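MgGH51 (Meripilus giganteus, PDB 6ZQ0) probably hydrolyses terminal alpha-L-arabinofuranosyl residues from arabinose-containing polysaccharides, as a family GH51 alpha-L-arabinofuranosidase. Local coordinates at residues 230-235 and 259-264. Sequence-based numbering, arbitrary orientation.
Sequences GNNLEG and GDWGYV. With LXE ([(1~{S},2~{S},3~{S},4~{S})-2-(hydroxymethyl)-3,4-bis(oxidanyl)cyclopentyl]azanium), chain G.
D260 and N232 lock together a short helical turn and a loop at the mouth of the (beta/alpha)8 barrel of this GH51 enzyme, where the segment after barrel strand 224-227 meets the loop between strands 257-258 and 264-265. On the tightly packed, buried side, N232 sends its amide oxygen to the loop backbone: OD1 accepts the N-H of D260 at 3.0 Å, nearly along the C=O axis, and also lies against CA of G259. With CG anti to the backbone N (chi1 -151°), the amide swings across to the loop, its ND2 held by N265. The carboxylate of D260 returns the grip at the end of the turn, where G235 leaves helical geometry with positive phi. G235 N donates to OD2 of D260 over 2.9 Å, meeting it from above the carboxylate plane. The same oxygen sits 3.1 Å from the carbonyl O of N231, an acceptor beside an acceptor; a salt bridge from R257 to OD2 probably offsets that repulsion.

Toward the ligand the fit is looser and is bridged by a water. The side-chain amide of N231 and the indole of W261 lie almost parallel, 7° between their planes, but their nearest atoms, ND2 and CZ2, are 3.8 Å apart in an oblique approach. The water accepts from N231 ND2 and donates to the backbone O of D260, and it also rests over one indole face, toward the rim. E23 takes the N-H of W261 NE1 and also binds the ligand, so the indole is tied to the sugar-like cyclopentane site. At that site the backbone N of N231 donates to ligand O3' at 2.9 Å, nearly straight at 170°, and this hydroxyl also lies in the indole plane, 3.5 Å from CZ2 of W261.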
ATOM      1  N   GLY A 230      -1.712  -8.922  -5.548  1.00 17.23           N
ATOM      2  CA  GLY A 230      -0.300  -8.712  -5.763  1.00 17.24           C
ATOM      3  C   GLY A 230       0.544  -9.961  -5.524  1.00 17.05           C
ATOM      4  O   GLY A 230       0.142 -10.899  -4.800  1.00 17.18           O
ATOM      5  N   ASN A 231       1.750  -9.949  -6.055  1.00 16.82           N
ATOM      6  CA  ASN A 231       2.700 -11.066  -5.882  1.00 16.75           C
ATOM      7  C   ASN A 231       2.935 -11.400  -4.413  1.00 16.35           C
ATOM      8  O   ASN A 231       3.041 -12.571  -4.114  1.00 15.92           O
ATOM      9  CB  ASN A 231       4.018 -10.769  -6.558  1.00 16.11           C
ATOM     10  CG  ASN A 231       3.967 -10.877  -8.060  1.00 19.34           C
ATOM     11  OD1 ASN A 231       2.904 -10.947  -8.670  1.00 18.67           O
ATOM     12  ND2 ASN A 231       5.152 -10.884  -8.633  1.00 19.09           N
ATOM     13  N   ASN A 232       2.912 -10.405  -3.524  1.00 15.74           N
ATOM     14  CA  ASN A 232       3.188 -10.634  -2.083  1.00 15.14           C
ATOM     15  C   ASN A 232       2.140 -11.546  -1.431  1.00 16.54           C
ATOM     16  O   ASN A 232       2.393 -12.076  -0.303  1.00 16.77           O
ATOM     17  CB  ASN A 232       3.354  -9.335  -1.317  1.00 15.27           C
ATOM     18  CG  ASN A 232       4.267  -9.500  -0.124  1.00 16.07           C
ATOM     19  OD1 ASN A 232       5.401  -9.950  -0.307  1.00 17.70           O
ATOM     20  ND2 ASN A 232       3.817  -9.144   1.088  1.00 15.96           N
ATOM     21  N   LEU A 233       1.004 -11.783  -2.089  1.00 15.88           N
ATOM     22  CA  LEU A 233      -0.009 -12.748  -1.591  1.00 15.82           C
ATOM     23  C   LEU A 233       0.539 -14.164  -1.783  1.00 16.00           C
ATOM     24  O   LEU A 233       0.283 -15.045  -0.938  1.00 16.20           O
ATOM     25  CB  LEU A 233      -1.276 -12.582  -2.413  1.00 16.15           C
ATOM     26  CG  LEU A 233      -2.356 -13.623  -2.190  1.00 16.07           C
ATOM     27  CD1 LEU A 233      -3.028 -13.419  -0.826  1.00 17.41           C
ATOM     28  CD2 LEU A 233      -3.333 -13.563  -3.359  1.00 18.32           C
ATOM     29  N   GLU A 234       1.251 -14.359  -2.873  1.00 16.85           N
ATOM     30  CA  GLU A 234       1.431 -15.710  -3.447  1.00 16.53           C
ATOM     31  C   GLU A 234       2.483 -16.526  -2.700  1.00 17.97           C
ATOM     32  O   GLU A 234       2.327 -17.730  -2.652  1.00 17.88           O
ATOM     33  CB  GLU A 234       1.760 -15.632  -4.919  1.00 17.57           C
ATOM     34  CG  GLU A 234       0.536 -15.193  -5.669  1.00 18.33           C
ATOM     35  CD  GLU A 234       0.757 -15.017  -7.148  1.00 18.15           C
ATOM     36  OE1 GLU A 234       0.335 -15.883  -7.902  1.00 19.86           O
ATOM     37  OE2 GLU A 234       1.259 -13.950  -7.523  1.00 22.02           O
ATOM     38  N   GLY A 235       3.547 -15.919  -2.216  1.00 15.39           N
ATOM     39  CA  GLY A 235       4.702 -16.683  -1.748  1.00 15.81           C
ATOM     40  C   GLY A 235       5.526 -17.234  -2.884  1.00 17.36           C
ATOM     41  O   GLY A 235       5.074 -17.181  -4.040  1.00 15.92           O
ATOM     42  N   GLY A 259       8.672 -12.418   2.149  1.00 17.59           N
ATOM     43  CA  GLY A 259       7.757 -11.894   1.138  1.00 18.08           C
ATOM     44  C   GLY A 259       8.287 -12.203  -0.239  1.00 18.56           C
ATOM     45  O   GLY A 259       9.336 -12.867  -0.360  1.00 19.21           O
ATOM     46  N   ASP A 260       7.681 -11.593  -1.236  1.00 17.20           N
ATOM     47  CA  ASP A 260       7.942 -11.914  -2.662  1.00 18.48           C
ATOM     48  C   ASP A 260       8.787 -10.820  -3.304  1.00 17.75           C
ATOM     49  O   ASP A 260       8.926 -10.832  -4.565  1.00 18.94           O
ATOM     50  CB  ASP A 260       6.591 -12.242  -3.278  1.00 19.57           C
ATOM     51  CG  ASP A 260       6.105 -13.497  -2.577  1.00 21.33           C
ATOM     52  OD1 ASP A 260       6.895 -14.513  -2.579  1.00 21.11           O
ATOM     53  OD2 ASP A 260       5.024 -13.439  -1.903  1.00 20.52           O
ATOM     54  N   TRP A 261       9.425  -9.968  -2.503  1.00 17.55           N
ATOM     55  CA  TRP A 261      10.208  -8.826  -3.040  1.00 17.44           C
ATOM     56  C   TRP A 261      11.579  -8.721  -2.386  1.00 16.70           C
ATOM     57  O   TRP A 261      12.179  -7.599  -2.429  1.00 17.39           O
ATOM     58  CB  TRP A 261       9.383  -7.542  -2.941  1.00 18.25           C
ATOM     59  CG  TRP A 261       8.143  -7.624  -3.770  1.00 16.82           C
ATOM     60  CD1 TRP A 261       6.849  -7.758  -3.346  1.00 16.56           C
ATOM     61  CD2 TRP A 261       8.098  -7.604  -5.206  1.00 17.61           C
ATOM     62  NE1 TRP A 261       6.005  -7.761  -4.433  1.00 17.73           N
ATOM     63  CE2 TRP A 261       6.750  -7.702  -5.585  1.00 17.43           C
ATOM     64  CE3 TRP A 261       9.067  -7.469  -6.209  1.00 18.25           C
ATOM     65  CZ2 TRP A 261       6.339  -7.657  -6.918  1.00 17.37           C
ATOM     66  CZ3 TRP A 261       8.668  -7.423  -7.524  1.00 18.91           C
ATOM     67  CH2 TRP A 261       7.312  -7.504  -7.873  1.00 18.28           C
ATOM     68  N   GLY A 262      12.077  -9.840  -1.853  1.00 16.86           N
ATOM     69  CA  GLY A 262      13.483  -9.965  -1.407  1.00 17.92           C
ATOM     70  C   GLY A 262      13.648  -9.681   0.072  1.00 20.44           C
ATOM     71  O   GLY A 262      14.802  -9.683   0.576  1.00 24.01           O
ATOM     72  N   TYR A 263      12.575  -9.352   0.787  1.00 18.26           N
ATOM     73  CA  TYR A 263      12.718  -9.050   2.224  1.00 17.78           C
ATOM     74  C   TYR A 263      11.666  -9.771   3.050  1.00 16.64           C
ATOM     75  O   TYR A 263      10.579 -10.116   2.592  1.00 17.31           O
ATOM     76  CB  TYR A 263      12.696  -7.541   2.508  1.00 17.49           C
ATOM     77  CG  TYR A 263      11.503  -6.801   1.964  1.00 15.73           C
ATOM     78  CD1 TYR A 263      11.530  -6.273   0.691  1.00 16.34           C
ATOM     79  CD2 TYR A 263      10.389  -6.552   2.751  1.00 15.97           C
ATOM     80  CE1 TYR A 263      10.447  -5.544   0.201  1.00 15.94           C
ATOM     81  CE2 TYR A 263       9.295  -5.838   2.263  1.00 15.45           C
ATOM     82  CZ  TYR A 263       9.331  -5.323   0.992  1.00 15.48           C
ATOM     83  OH  TYR A 263       8.267  -4.589   0.506  1.00 15.36           O
ATOM     84  N   VAL A 264      12.012  -9.895   4.321  1.00 16.30           N
ATOM     85  CA  VAL A 264      11.108 -10.441   5.370  1.00 16.54           C
ATOM     86  C   VAL A 264      10.001  -9.425   5.661  1.00 16.60           C
ATOM     87  O   VAL A 264      10.258  -8.226   5.806  1.00 16.12           O
ATOM     88  CB  VAL A 264      11.893 -10.802   6.639  1.00 17.24           C
ATOM     89  CG1 VAL A 264      10.926 -11.176   7.744  1.00 15.73           C
ATOM     90  CG2 VAL A 264      12.857 -11.946   6.400  1.00 17.82           C
TER
HETATM   91  C1' LXE G 711       1.643  -7.211 -10.946  1.00 27.95           C
HETATM   92  C2' LXE G 711       1.766  -7.986  -9.656  1.00 28.97           C
HETATM   93  O2' LXE G 711       0.555  -8.529  -9.115  1.00 28.22           O
HETATM   94  C3' LXE G 711       2.381  -6.998  -8.673  1.00 26.77           C
HETATM   95  O3' LXE G 711       2.874  -7.687  -7.492  1.00 19.33           O
HETATM   96  C4' LXE G 711       3.403  -6.234  -9.529  1.00 27.96           C
HETATM   97  C5' LXE G 711       3.723  -4.761  -9.173  1.00 31.02           C
HETATM   98  O5' LXE G 711       2.566  -3.918  -9.115  1.00 29.73           O
HETATM   99  C6' LXE G 711       2.841  -6.333 -10.959  1.00 30.39           C
HETATM  100  N1' LXE G 711       3.761  -6.895 -11.952  1.00 36.56           N
HETATM  101  O   HOH W   1       7.671 -10.996  -7.116  1.00 21.47           O